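Local coordinates for nitrogen regulatory PII-like protein (Bacillus subtilis subsp. subtilis, PDB 4R25), which is a trimeric PII-family regulatory protein required for full induction of the nrgAB operon under ammonium limitation, at residues 5-10 against 94-99; 16-21 against 80-85; 36-41 against 53-58; 66-71 against 109-114. All coordinates share one frame; numbering follows the deposited sequence.

Contact 1. Residues 5-10 against 94-99. With ZN (zinc ion), chain E.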
loop_
_atom_site.group_PDB
_atom_site.type_symbol
_atom_site.label_atom_id
_atom_site.label_comp_id
_atom_site.label_asym_id
_atom_site.label_seq_id
_atom_site.Cartn_x
_atom_site.Cartn_y
_atom_site.Cartn_z
ATOM N N LYS A 5 3.591 9.043 4.811
ATOM C CA LYS A 5 2.871 8.679 3.613
ATOM C C LYS A 5 1.416 9.070 3.784
ATOM O O LYS A 5 0.757 8.653 4.736
ATOM C CB LYS A 5 2.987 7.184 3.341
ATOM C CG LYS A 5 2.242 6.724 2.091
ATOM C CD LYS A 5 1.908 5.255 2.207
ATOM C CE LYS A 5 1.999 4.544 0.876
ATOM N NZ LYS A 5 1.907 3.067 1.071
ATOM N N VAL A 6 0.918 9.874 2.854
ATOM C CA VAL A 6 -0.488 10.221 2.845
ATOM C C VAL A 6 -1.201 9.396 1.788
ATOM O O VAL A 6 -0.862 9.443 0.609
ATOM C CB VAL A 6 -0.706 11.729 2.604
ATOM C CG1 VAL A 6 -2.192 12.052 2.529
ATOM C CG2 VAL A 6 -0.051 12.525 3.703
ATOM N N GLU A 7 -2.195 8.635 2.229
ATOM C CA GLU A 7 -2.945 7.762 1.343
ATOM C C GLU A 7 -4.391 8.237 1.216
ATOM O O GLU A 7 -5.169 8.153 2.167
ATOM C CB GLU A 7 -2.901 6.348 1.894
ATOM C CG GLU A 7 -3.337 5.273 0.946
ATOM C CD GLU A 7 -2.905 3.904 1.438
ATOM O OE1 GLU A 7 -3.755 3.133 1.938
ATOM O OE2 GLU A 7 -1.697 3.606 1.336
ATOM N N ILE A 8 -4.747 8.746 0.042
ATOM C CA ILE A 8 -6.106 9.186 -0.205
ATOM C C ILE A 8 -6.855 8.137 -1.014
ATOM O O ILE A 8 -6.437 7.776 -2.112
ATOM C CB ILE A 8 -6.131 10.523 -0.970
ATOM C CG1 ILE A 8 -5.195 11.537 -0.310
ATOM C CG2 ILE A 8 -7.546 11.064 -1.036
ATOM C CD1 ILE A 8 -4.980 12.801 -1.128
ATOM N N VAL A 9 -7.958 7.639 -0.471
ATOM C CA VAL A 9 -8.774 6.665 -1.186
ATOM C C VAL A 9 -10.155 7.250 -1.476
ATOM O O VAL A 9 -10.978 7.403 -0.579
ATOM C CB VAL A 9 -8.909 5.352 -0.394
ATOM C CG1 VAL A 9 -9.908 4.433 -1.060
ATOM C CG2 VAL A 9 -7.554 4.676 -0.264
ATOM N N THR A 10 -10.411 7.570 -2.738
ATOM C CA THR A 10 -11.546 8.417 -3.052
ATOM C C THR A 10 -12.218 8.141 -4.405
ATOM O O THR A 10 -11.876 7.194 -5.111
ATOM C CB THR A 10 -11.143 9.906 -2.902
ATOM O OG1 THR A 10 -12.231 10.761 -3.268
ATOM C CG2 THR A 10 -9.920 10.228 -3.752
ATOM N N PHE A 94 -5.564 8.315 4.889
ATOM C CA PHE A 94 -4.807 7.638 5.928
ATOM C C PHE A 94 -3.368 8.136 5.994
ATOM O O PHE A 94 -2.721 8.336 4.968
ATOM C CB PHE A 94 -4.852 6.124 5.711
ATOM C CG PHE A 94 -6.236 5.594 5.462
ATOM C CD1 PHE A 94 -7.097 5.339 6.515
ATOM C CD2 PHE A 94 -6.681 5.362 4.174
ATOM C CE1 PHE A 94 -8.377 4.848 6.288
ATOM C CE2 PHE A 94 -7.957 4.876 3.940
ATOM C CZ PHE A 94 -8.805 4.616 4.998
ATOM N N VAL A 95 -2.877 8.337 7.210
ATOM C CA VAL A 95 -1.517 8.802 7.416
ATOM C C VAL A 95 -0.666 7.724 8.099
ATOM O O VAL A 95 -1.108 7.090 9.058
ATOM C CB VAL A 95 -1.496 10.129 8.212
ATOM C CG1 VAL A 95 -0.103 10.765 8.172
ATOM C CG2 VAL A 95 -2.540 11.098 7.646
ATOM N N TYR A 96 0.540 7.511 7.569
ATOM C CA TYR A 96 1.481 6.527 8.086
ATOM C C TYR A 96 2.866 7.118 8.303
ATOM O O TYR A 96 3.322 7.960 7.534
ATOM C CB TYR A 96 1.670 5.388 7.091
ATOM C CG TYR A 96 0.427 4.669 6.669
ATOM C CD1 TYR A 96 -0.275 5.075 5.549
ATOM C CD2 TYR A 96 -0.028 3.554 7.363
ATOM C CE1 TYR A 96 -1.409 4.418 5.139
ATOM C CE2 TYR A 96 -1.169 2.878 6.959
ATOM C CZ TYR A 96 -1.858 3.317 5.843
ATOM O OH TYR A 96 -2.998 2.659 5.430
ATOM N N GLU A 97 3.559 6.637 9.325
ATOM C CA GLU A 97 4.963 6.973 9.513
ATOM C C GLU A 97 5.809 6.187 8.522
ATOM O O GLU A 97 5.488 5.039 8.213
ATOM C CB GLU A 97 5.410 6.635 10.940
ATOM C CG GLU A 97 5.022 7.677 11.984
ATOM C CD GLU A 97 5.141 7.166 13.412
ATOM O OE1 GLU A 97 5.473 5.977 13.626
ATOM O OE2 GLU A 97 4.891 7.969 14.327
ATOM N N ILE A 98 6.884 6.799 8.028
ATOM C CA ILE A 98 7.850 6.091 7.195
ATOM C C ILE A 98 9.203 6.014 7.891
ATOM O O ILE A 98 9.761 7.032 8.281
ATOM C CB ILE A 98 8.063 6.794 5.861
ATOM C CG1 ILE A 98 6.778 6.809 5.039
ATOM C CG2 ILE A 98 9.164 6.106 5.075
ATOM C CD1 ILE A 98 6.949 7.458 3.693
ATOM N N SER A 99 9.743 4.810 8.026
ATOM C CA SER A 99 11.049 4.640 8.654
ATOM C C SER A 99 12.174 5.274 7.841
ATOM O O SER A 99 13.162 5.727 8.405
ATOM C CB SER A 99 11.360 3.160 8.897
ATOM O OG SER A 99 10.613 2.653 9.987
HETATM ZN ZN ZN E . -0.121 1.742 0.309
HETATM O O HOH W 1 -0.473 -0.281 -1.243
#

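Contact 2. Residues 16-21 against 80-85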
loop_
_atom_site.group_PDB
_atom_site.type_symbol
_atom_site.label_atom_id
_atom_site.label_comp_id
_atom_site.label_asym_id
_atom_site.label_seq_id
_atom_site.Cartn_x
_atom_site.Cartn_y
_atom_site.Cartn_z
ATOM N N GLU A 16 -7.764 16.522 -11.181
ATOM C CA GLU A 16 -7.014 17.671 -11.694
ATOM C C GLU A 16 -6.886 18.845 -10.717
ATOM O O GLU A 16 -5.795 19.372 -10.519
ATOM C CB GLU A 16 -7.596 18.158 -13.018
ATOM C CG GLU A 16 -6.862 19.361 -13.587
ATOM C CD GLU A 16 -5.393 19.072 -13.874
ATOM O OE1 GLU A 16 -5.080 17.954 -14.343
ATOM O OE2 GLU A 16 -4.551 19.964 -13.618
ATOM N N LYS A 17 -7.991 19.259 -10.109
ATOM C CA LYS A 17 -7.930 20.330 -9.118
ATOM C C LYS A 17 -6.994 19.931 -7.980
ATOM O O LYS A 17 -6.331 20.786 -7.385
ATOM C CB LYS A 17 -9.329 20.670 -8.579
ATOM C CG LYS A 17 -9.380 21.910 -7.664
ATOM C CD LYS A 17 -10.825 22.387 -7.423
ATOM C CE LYS A 17 -10.964 23.285 -6.179
ATOM N NZ LYS A 17 -10.089 24.492 -6.199
ATOM N N LEU A 18 -6.933 18.632 -7.686
ATOM C CA LEU A 18 -6.077 18.129 -6.620
ATOM C C LEU A 18 -4.604 18.340 -6.970
ATOM O O LEU A 18 -3.826 18.849 -6.162
ATOM C CB LEU A 18 -6.348 16.643 -6.389
ATOM C CG LEU A 18 -6.512 16.077 -4.977
ATOM C CD1 LEU A 18 -5.959 14.661 -4.939
ATOM C CD2 LEU A 18 -5.835 16.928 -3.914
ATOM N N LYS A 19 -4.228 17.929 -8.174
ATOM C CA LYS A 19 -2.868 18.119 -8.655
ATOM C C LYS A 19 -2.472 19.594 -8.598
ATOM O O LYS A 19 -1.349 19.915 -8.204
ATOM C CB LYS A 19 -2.717 17.572 -10.073
ATOM C CG LYS A 19 -2.987 16.086 -10.193
ATOM C CD LYS A 19 -2.883 15.630 -11.632
ATOM C CE LYS A 19 -3.195 14.157 -11.780
ATOM N NZ LYS A 19 -3.108 13.756 -13.213
ATOM N N GLN A 20 -3.390 20.485 -8.980
ATOM C CA GLN A 20 -3.139 21.927 -8.877
ATOM C C GLN A 20 -2.866 22.342 -7.444
ATOM O O GLN A 20 -1.877 23.027 -7.160
ATOM C CB GLN A 20 -4.312 22.759 -9.419
ATOM C CG GLN A 20 -4.513 22.690 -10.933
ATOM C CD GLN A 20 -3.300 23.167 -11.720
ATOM O OE1 GLN A 20 -2.774 24.259 -11.482
ATOM N NE2 GLN A 20 -2.857 22.351 -12.670
ATOM N N GLU A 21 -3.742 21.927 -6.536
ATOM C CA GLU A 21 -3.640 22.373 -5.150
ATOM C C GLU A 21 -2.452 21.749 -4.425
ATOM O O GLU A 21 -1.755 22.424 -3.670
ATOM C CB GLU A 21 -4.947 22.106 -4.401
ATOM C CG GLU A 21 -6.173 22.752 -5.045
ATOM C CD GLU A 21 -6.114 24.273 -5.054
ATOM O OE1 GLU A 21 -6.425 24.889 -4.011
ATOM O OE2 GLU A 21 -5.767 24.855 -6.107
ATOM N N LYS A 80 -8.975 17.533 1.807
ATOM C CA LYS A 80 -10.361 17.642 2.267
ATOM C C LYS A 80 -11.143 18.661 1.449
ATOM O O LYS A 80 -12.143 18.324 0.821
ATOM C CB LYS A 80 -10.417 18.020 3.746
ATOM C CG LYS A 80 -9.800 16.990 4.657
ATOM C CD LYS A 80 -9.425 17.584 6.003
ATOM C CE LYS A 80 -10.647 17.900 6.845
ATOM N NZ LYS A 80 -10.254 18.168 8.263
ATOM N N ARG A 81 -10.682 19.907 1.462
ATOM C CA ARG A 81 -11.337 20.971 0.714
ATOM C C ARG A 81 -11.696 20.527 -0.685
ATOM O O ARG A 81 -12.850 20.606 -1.100
ATOM C CB ARG A 81 -10.416 22.174 0.585
ATOM C CG ARG A 81 -10.252 22.998 1.825
ATOM C CD ARG A 81 -9.285 24.120 1.523
ATOM N NE ARG A 81 -9.214 24.365 0.085
ATOM C CZ ARG A 81 -8.078 24.488 -0.592
ATOM N NH1 ARG A 81 -6.921 24.390 0.049
ATOM N NH2 ARG A 81 -8.095 24.715 -1.901
ATOM N N VAL A 82 -10.685 20.073 -1.414
ATOM C CA VAL A 82 -10.819 19.833 -2.843
ATOM C C VAL A 82 -11.768 18.690 -3.166
ATOM O O VAL A 82 -12.499 18.746 -4.153
ATOM C CB VAL A 82 -9.450 19.535 -3.481
ATOM C CG1 VAL A 82 -9.608 19.237 -4.956
ATOM C CG2 VAL A 82 -8.501 20.699 -3.265
ATOM N N LEU A 83 -11.753 17.656 -2.326
ATOM C CA LEU A 83 -12.462 16.405 -2.615
ATOM C C LEU A 83 -13.825 16.298 -1.919
ATOM O O LEU A 83 -14.602 15.377 -2.186
ATOM C CB LEU A 83 -11.578 15.201 -2.260
ATOM C CG LEU A 83 -10.236 15.123 -2.995
ATOM C CD1 LEU A 83 -9.336 14.038 -2.412
ATOM C CD2 LEU A 83 -10.456 14.901 -4.482
ATOM N N LYS A 84 -14.101 17.245 -1.028
ATOM C CA LYS A 84 -15.374 17.305 -0.315
ATOM C C LYS A 84 -16.536 17.662 -1.242
ATOM O O LYS A 84 -16.477 18.665 -1.958
ATOM C CB LYS A 84 -15.275 18.335 0.812
ATOM C CG LYS A 84 -16.605 18.759 1.403
ATOM C CD LYS A 84 -16.915 18.036 2.710
ATOM C CE LYS A 84 -15.977 18.459 3.833
ATOM N NZ LYS A 84 -15.848 19.943 3.916
ATOM N N THR A 85 -17.581 16.836 -1.239
ATOM C CA THR A 85 -18.802 17.152 -1.974
ATOM C C THR A 85 -20.041 16.819 -1.147
ATOM O O THR A 85 -21.166 16.956 -1.626
ATOM C CB THR A 85 -18.898 16.404 -3.321
ATOM O OG1 THR A 85 -19.352 15.061 -3.103
ATOM C CG2 THR A 85 -17.558 16.402 -4.047
#

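Contact 3. Residues 36-41 against 53-58. With ZN (zinc ion), chain F; ZN (zinc ion), chain D.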
loop_
_atom_site.group_PDB
_atom_site.type_symbol
_atom_site.label_atom_id
_atom_site.label_comp_id
_atom_site.label_asym_id
_atom_site.label_seq_id
_atom_site.Cartn_x
_atom_site.Cartn_y
_atom_site.Cartn_z
ATOM N N HIS A 36 -10.769 -1.103 -5.934
ATOM C CA HIS A 36 -12.188 -1.215 -5.659
ATOM C C HIS A 36 -12.497 -1.003 -4.199
ATOM O O HIS A 36 -11.718 -1.370 -3.323
ATOM C CB HIS A 36 -12.716 -2.573 -6.095
ATOM C CG HIS A 36 -12.801 -2.730 -7.575
ATOM N ND1 HIS A 36 -12.043 -3.646 -8.270
ATOM C CD2 HIS A 36 -13.544 -2.077 -8.497
ATOM C CE1 HIS A 36 -12.321 -3.558 -9.557
ATOM N NE2 HIS A 36 -13.229 -2.610 -9.720
ATOM N N GLY A 37 -13.647 -0.390 -3.956
ATOM C CA GLY A 37 -14.167 -0.236 -2.619
ATOM C C GLY A 37 -15.346 -1.172 -2.448
ATOM O O GLY A 37 -16.071 -1.481 -3.392
ATOM N N CYS A 38 -15.534 -1.636 -1.228
ATOM C CA CYS A 38 -16.631 -2.528 -0.928
ATOM C C CYS A 38 -17.259 -2.059 0.361
ATOM O O CYS A 38 -16.584 -1.980 1.387
ATOM C CB CYS A 38 -16.124 -3.963 -0.777
ATOM S SG CYS A 38 -17.419 -5.174 -0.533
ATOM N N GLY A 39 -18.545 -1.720 0.301
ATOM C CA GLY A 39 -19.307 -1.411 1.494
ATOM C C GLY A 39 -19.945 -2.671 2.049
ATOM O O GLY A 39 -20.371 -3.540 1.299
ATOM N N LEU A 40 -19.992 -2.779 3.370
ATOM C CA LEU A 40 -20.599 -3.926 4.023
ATOM C C LEU A 40 -21.638 -3.458 5.048
ATOM O O LEU A 40 -21.362 -2.591 5.879
ATOM C CB LEU A 40 -19.530 -4.792 4.703
ATOM C CG LEU A 40 -18.372 -5.354 3.871
ATOM C CD1 LEU A 40 -17.513 -6.264 4.717
ATOM C CD2 LEU A 40 -18.856 -6.104 2.654
ATOM N N GLN A 41 -22.838 -4.022 4.981
ATOM C CA GLN A 41 -23.861 -3.696 5.969
ATOM C C GLN A 41 -24.678 -4.903 6.424
ATOM O O GLN A 41 -25.057 -5.759 5.620
ATOM C CB GLN A 41 -24.766 -2.569 5.474
ATOM C CG GLN A 41 -24.939 -2.529 3.976
ATOM C CD GLN A 41 -25.764 -1.344 3.516
ATOM O OE1 GLN A 41 -25.860 -0.328 4.214
ATOM N NE2 GLN A 41 -26.374 -1.468 2.337
ATOM N N ILE A 53 -24.996 -10.357 5.253
ATOM C CA ILE A 53 -24.266 -9.142 4.889
ATOM C C ILE A 53 -24.524 -8.752 3.445
ATOM O O ILE A 53 -24.445 -9.577 2.543
ATOM C CB ILE A 53 -22.754 -9.295 5.114
ATOM C CG1 ILE A 53 -22.464 -9.669 6.571
ATOM C CG2 ILE A 53 -22.011 -8.021 4.727
ATOM C CD1 ILE A 53 -22.842 -8.610 7.567
ATOM N N GLU A 54 -24.836 -7.483 3.230
ATOM C CA GLU A 54 -25.045 -6.979 1.888
ATOM C C GLU A 54 -23.879 -6.063 1.542
ATOM O O GLU A 54 -23.375 -5.329 2.396
ATOM C CB GLU A 54 -26.367 -6.230 1.822
ATOM C CG GLU A 54 -26.812 -5.840 0.437
ATOM C CD GLU A 54 -28.185 -5.211 0.466
ATOM O OE1 GLU A 54 -28.657 -4.734 -0.590
ATOM O OE2 GLU A 54 -28.790 -5.193 1.562
ATOM N N SER A 55 -23.445 -6.111 0.291
ATOM C CA SER A 55 -22.240 -5.407 -0.102
ATOM C C SER A 55 -22.328 -4.866 -1.517
ATOM O O SER A 55 -22.896 -5.502 -2.407
ATOM C CB SER A 55 -21.022 -6.329 0.033
ATOM O OG SER A 55 -21.134 -7.446 -0.829
ATOM N N ASN A 56 -21.765 -3.680 -1.715
ATOM C CA ASN A 56 -21.645 -3.121 -3.048
ATOM C C ASN A 56 -20.187 -2.854 -3.362
ATOM O O ASN A 56 -19.409 -2.505 -2.477
ATOM C CB ASN A 56 -22.493 -1.849 -3.215
ATOM C CG ASN A 56 -22.090 -0.732 -2.257
ATOM O OD1 ASN A 56 -22.011 -0.936 -1.045
ATOM N ND2 ASN A 56 -21.838 0.462 -2.802
ATOM N N VAL A 57 -19.816 -3.045 -4.620
ATOM C CA VAL A 57 -18.471 -2.751 -5.067
ATOM C C VAL A 57 -18.472 -1.508 -5.950
ATOM O O VAL A 57 -19.188 -1.448 -6.945
ATOM C CB VAL A 57 -17.866 -3.947 -5.821
ATOM C CG1 VAL A 57 -16.515 -3.580 -6.419
ATOM C CG2 VAL A 57 -17.731 -5.137 -4.883
ATOM N N TYR A 58 -17.681 -0.509 -5.575
ATOM C CA TYR A 58 -17.573 0.714 -6.364
ATOM C C TYR A 58 -16.135 0.971 -6.819
ATOM O O TYR A 58 -15.225 0.197 -6.515
ATOM C CB TYR A 58 -18.131 1.910 -5.585
ATOM C CG TYR A 58 -17.794 1.884 -4.117
ATOM C CD1 TYR A 58 -18.538 1.115 -3.229
ATOM C CD2 TYR A 58 -16.728 2.624 -3.613
ATOM C CE1 TYR A 58 -18.229 1.072 -1.879
ATOM C CE2 TYR A 58 -16.411 2.593 -2.261
ATOM C CZ TYR A 58 -17.166 1.813 -1.400
ATOM O OH TYR A 58 -16.857 1.772 -0.059
HETATM ZN ZN ZN F . -14.575 -3.309 -11.512
HETATM ZN ZN ZN D . -31.206 -4.356 -0.499
#

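Contact 4. Residues 66-71 against 109-114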
loop_
_atom_site.group_PDB
_atom_site.type_symbol
_atom_site.label_atom_id
_atom_site.label_comp_id
_atom_site.label_asym_id
_atom_site.label_seq_id
_atom_site.Cartn_x
_atom_site.Cartn_y
_atom_site.Cartn_z
ATOM N N VAL A 66 4.207 11.051 -0.469
ATOM C CA VAL A 66 5.164 11.014 0.624
ATOM C C VAL A 66 5.613 12.437 0.892
ATOM O O VAL A 66 5.803 13.210 -0.038
ATOM C CB VAL A 66 6.373 10.135 0.284
ATOM C CG1 VAL A 66 7.381 10.134 1.435
ATOM C CG2 VAL A 66 5.910 8.722 -0.035
ATOM N N VAL A 67 5.758 12.793 2.160
ATOM C CA VAL A 67 6.105 14.163 2.509
ATOM C C VAL A 67 7.014 14.205 3.703
ATOM O O VAL A 67 6.964 13.326 4.565
ATOM C CB VAL A 67 4.865 15.020 2.852
ATOM C CG1 VAL A 67 3.955 15.160 1.640
ATOM C CG2 VAL A 67 4.115 14.418 4.035
ATOM N N SER A 68 7.842 15.243 3.745
ATOM C CA SER A 68 8.670 15.525 4.904
ATOM C C SER A 68 8.678 17.025 5.171
ATOM O O SER A 68 8.124 17.480 6.166
ATOM C CB SER A 68 10.088 15.004 4.694
ATOM O OG SER A 68 10.825 15.084 5.899
ATOM N N LYS A 69 9.297 17.791 4.275
ATOM C CA LYS A 69 9.319 19.248 4.410
ATOM C C LYS A 69 7.903 19.786 4.352
ATOM O O LYS A 69 7.450 20.474 5.262
ATOM C CB LYS A 69 10.165 19.895 3.312
ATOM C CG LYS A 69 11.663 19.672 3.457
ATOM C CD LYS A 69 12.233 19.031 2.207
ATOM C CE LYS A 69 11.522 17.717 1.884
ATOM N NZ LYS A 69 12.085 17.089 0.658
ATOM N N VAL A 70 7.204 19.468 3.270
ATOM C CA VAL A 70 5.798 19.818 3.158
ATOM C C VAL A 70 5.016 19.110 4.246
ATOM O O VAL A 70 5.025 17.881 4.325
ATOM C CB VAL A 70 5.220 19.387 1.822
ATOM C CG1 VAL A 70 3.739 19.710 1.783
ATOM C CG2 VAL A 70 5.982 20.053 0.679
ATOM N N PRO A 71 4.335 19.888 5.090
ATOM C CA PRO A 71 3.673 19.369 6.283
ATOM C C PRO A 71 2.474 18.503 5.945
ATOM O O PRO A 71 1.651 18.883 5.111
ATOM C CB PRO A 71 3.208 20.642 7.000
ATOM C CG PRO A 71 4.068 21.729 6.446
ATOM C CD PRO A 71 4.257 21.355 5.018
ATOM N N GLU A 109 19.252 9.492 1.461
ATOM C CA GLU A 109 18.289 8.930 2.395
ATOM C C GLU A 109 17.684 10.021 3.286
ATOM O O GLU A 109 18.290 11.078 3.487
ATOM C CB GLU A 109 18.954 7.834 3.231
ATOM C CG GLU A 109 19.664 6.782 2.380
ATOM C CD GLU A 109 20.012 5.513 3.145
ATOM O OE1 GLU A 109 19.876 5.503 4.391
ATOM O OE2 GLU A 109 20.418 4.522 2.494
ATOM N N GLY A 110 16.487 9.766 3.807
ATOM C CA GLY A 110 15.782 10.744 4.619
ATOM C C GLY A 110 15.076 11.790 3.774
ATOM O O GLY A 110 14.963 11.633 2.557
ATOM N N PRO A 111 14.592 12.865 4.418
ATOM C CA PRO A 111 13.830 13.929 3.744
ATOM C C PRO A 111 14.562 14.615 2.587
ATOM O O PRO A 111 13.978 15.474 1.932
ATOM C CB PRO A 111 13.531 14.928 4.872
ATOM C CG PRO A 111 14.386 14.512 6.029
ATOM C CD PRO A 111 14.628 13.052 5.877
ATOM N N GLU A 112 15.807 14.233 2.332
ATOM C CA GLU A 112 16.540 14.757 1.182
ATOM C C GLU A 112 16.406 13.864 -0.048
ATOM O O GLU A 112 16.739 14.270 -1.166
ATOM C CB GLU A 112 18.011 14.979 1.539
ATOM C CG GLU A 112 18.211 16.105 2.537
ATOM C CD GLU A 112 17.402 17.344 2.171
ATOM O OE1 GLU A 112 17.423 17.743 0.984
ATOM O OE2 GLU A 112 16.735 17.914 3.065
ATOM N N ALA A 113 15.916 12.646 0.158
ATOM C CA ALA A 113 15.657 11.738 -0.950
ATOM C C ALA A 113 14.405 12.162 -1.717
ATOM O O ALA A 113 14.273 11.889 -2.910
ATOM C CB ALA A 113 15.520 10.309 -0.444
ATOM N N LEU A 114 13.500 12.849 -1.023
ATOM C CA LEU A 114 12.220 13.249 -1.599
ATOM C C LEU A 114 12.374 14.321 -2.679
ATOM O O LEU A 114 13.011 15.362 -2.489
ATOM C CB LEU A 114 11.244 13.695 -0.502
ATOM C CG LEU A 114 10.894 12.602 0.500
ATOM C CD1 LEU A 114 9.842 13.050 1.502
ATOM C CD2 LEU A 114 10.405 11.408 -0.268
ATOM O OXT LEU A 114 11.857 14.146 -3.789
#

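Contact 1. Residues 5-10 against 94-99
Lys5 and Tyr96 lie side by side but start from different first torsions. CG of Lys5 is anti to the backbone N (chi1 180°), while CG of Tyr96 is anti to the carbonyl carbon (chi1 -56°). Both side chains then run along the same face of the antiparallel sheet, and Lys5 CD passes 4.0 Å from Tyr96 CD1. The sheet is that of the ferredoxin-like fold of PII proteins, and the contact pairs strand 4-10 with strand 92-97. Lys5 and Tyr96 exchange two backbone hydrogen bonds, with Lys5 N to Tyr96 O at 2.9 Å. Glu7 and Phe94 do the same, with Phe94 N to Glu7 O at 2.8 Å. Between them Val6 and Val95 form a non-hydrogen-bonded pair whose side chains face helix 72-83. The face bearing Lys5, Glu7 and Tyr96 carries a zinc ion. It is held by Lys5 NZ at 2.5 Å, by Glu7 OE2, by a water and by Glu64. Zinc ligation would probably favour the neutral form of the Lys5 amine. The Glu7 carboxylate is turned 49° from the Tyr96 ring, with OE2 lying 3.9 Å from Tyr96 CE1. Phe94 and Val95 also pair with a strand of the second subunit, so the sheet runs on across that interface. At the far end, Val9 CG2 meets the edge of the Phe94 ring 4.2 Å from CE2.

Contact 2. Residues 16-21 against 80-85
Glu21 reaches from helix 15-25 to Val82 and Arg81 at the end of helix 72-83. Its CB lies 4.0 Å from Val82 CG2. Its CG presses closer to the same methyl, at 3.6 Å. The chain then bends at chi2 (-64°), which turns the carboxylate toward Arg81. CD comes within 3.7 Å of Arg81 NH2. At the tip OE1 takes a hydrogen bond from that NH2 at 2.7 Å, completing a salt bridge. The oxygen sits at the edge of the guanidinium, near its plane. NH2 meets it on the anti side, and the two flat groups stand almost perpendicular. The other methyl of Val82, CG1, meets Lys17 CG at 3.8 Å. Deeper in, Leu18 CG packs against Leu83 CD2 with the two side chains crossed. These are the two helices that cover one face of the sheet in the ferredoxin-like fold. Cutting Glu21 back to an alanine is likely to leave the Arg81 guanidinium without this acidic mate, remove the CG contact and thin the cover over Val82 CG2. Lys17 NZ lies 4.7 Å from Arg81 NH2, so the Glu21 carboxylate probably also offsets the repulsion between these two cations above the apolar layer.

Contact 3. Residues 36-41 against 53-58
Tyr58 lays its ring over Gly37, and this is the tightly packed part of the contact. The ring is put there by a first torsion of 39°, with CG between the backbone N and the carbonyl carbon. Gly37 CA sits over its face, 3.9 Å from the centroid, in a CH-pi contact. A beta carbon on Gly37 would run into the ring. The two strands, 29-44 and 51-67, form the long antiparallel hairpin whose outer end is the T-loop of PII proteins. Tyr58 N bonds to Gly37 O at 2.9 Å, and the same oxygen lies over the ring. His36 turns its edge to the Tyr58 carbonyl, with CD2 3.5 Å from O, while its NE2 binds a zinc ion. Cys38, Leu40 and Ile53 lie against the second subunit, and Leu40 CB meets Ile53 CG2 at 4.1 Å. The solvent side is looser. The side chains of Gln41 and Asn56 are exposed there, and that of Glu54 partly so. Further out Gln41 N bonds to Glu54 O at 2.9 Å, and Glu54 OE1 binds another zinc ion. With a serine in place of the Tyr58 ring, Gly37 would probably lose its aromatic cover and a gap would open beside Cys38 N. Backbone bonds run the length of the pairing, with one glycine-aromatic contact near Gly37; the Glu54 carboxylate and the His36 imidazole each ligate a zinc ion.

Contact 4. Residues 66-71 against 109-114
Lys69 NZ gives a hydrogen bond to Pro111 O at 2.8 Å. It meets the oxygen nearly head-on, with a C=O to donor angle of 166°. The lysine chain bends at chi2 (124°) and chi3 (-57°), which folds the ammonium back over the C-terminal segment. There NZ also lies 3.7 Å from Leu114 CB as the two side chains slide past each other in opposite directions. Leu114 supplies the apolar part of the contact. Its CD2 meets Val66 CG1 at 3.7 Å, and the two side chains cross at about a right angle. Its CD1 lies 3.8 Å from Ser68 CB. The residues behind the Pro111 carbonyl form a type I beta turn, closed by Ala113 N to Gly110 O at 2.8 Å. Gly110 enters it with positive phi. The contact joins the end of strand 51-67, in the ferredoxin-like core, to the C-terminal tail that follows strand 100-103. Side chains of that short strand are bonded to the turn: Gly110 N bonds to the side chain of Asn100, and Ala113 O to that of Asn103. Met3 touches both Pro111 and Leu114. On the other segment Ser68 OG bonds to His2 O, and Val67 packs on helix 72-83. Phe94 of the third subunit packs on Val66. Farther out, Pro71 stands at the N-cap of helix 72-83.

Overall arrangement
Contacts 1, 3 and 4 all reach one antiparallel sheet with strand order 29-44, 51-67, 4-10, 92-97. Contact 2 joins the two helices on one face of it. Along the chain, contact 3 lies within the span of contact 2, which lies within that of contact 1. Contact 4 crosses both outer spans. The centres of contacts 1 and 2 are about 17 Å apart, and Ile8 packs on Leu83 between them. The centres of contacts 1 and 4 are about 13 Å apart, and the two touch through Ile98 and Val66. Contacts 3 and 4 share strand 51-67, yet their centres are about 35 Å apart. The T-loop hairpin therefore projects well away from the C-terminal tail.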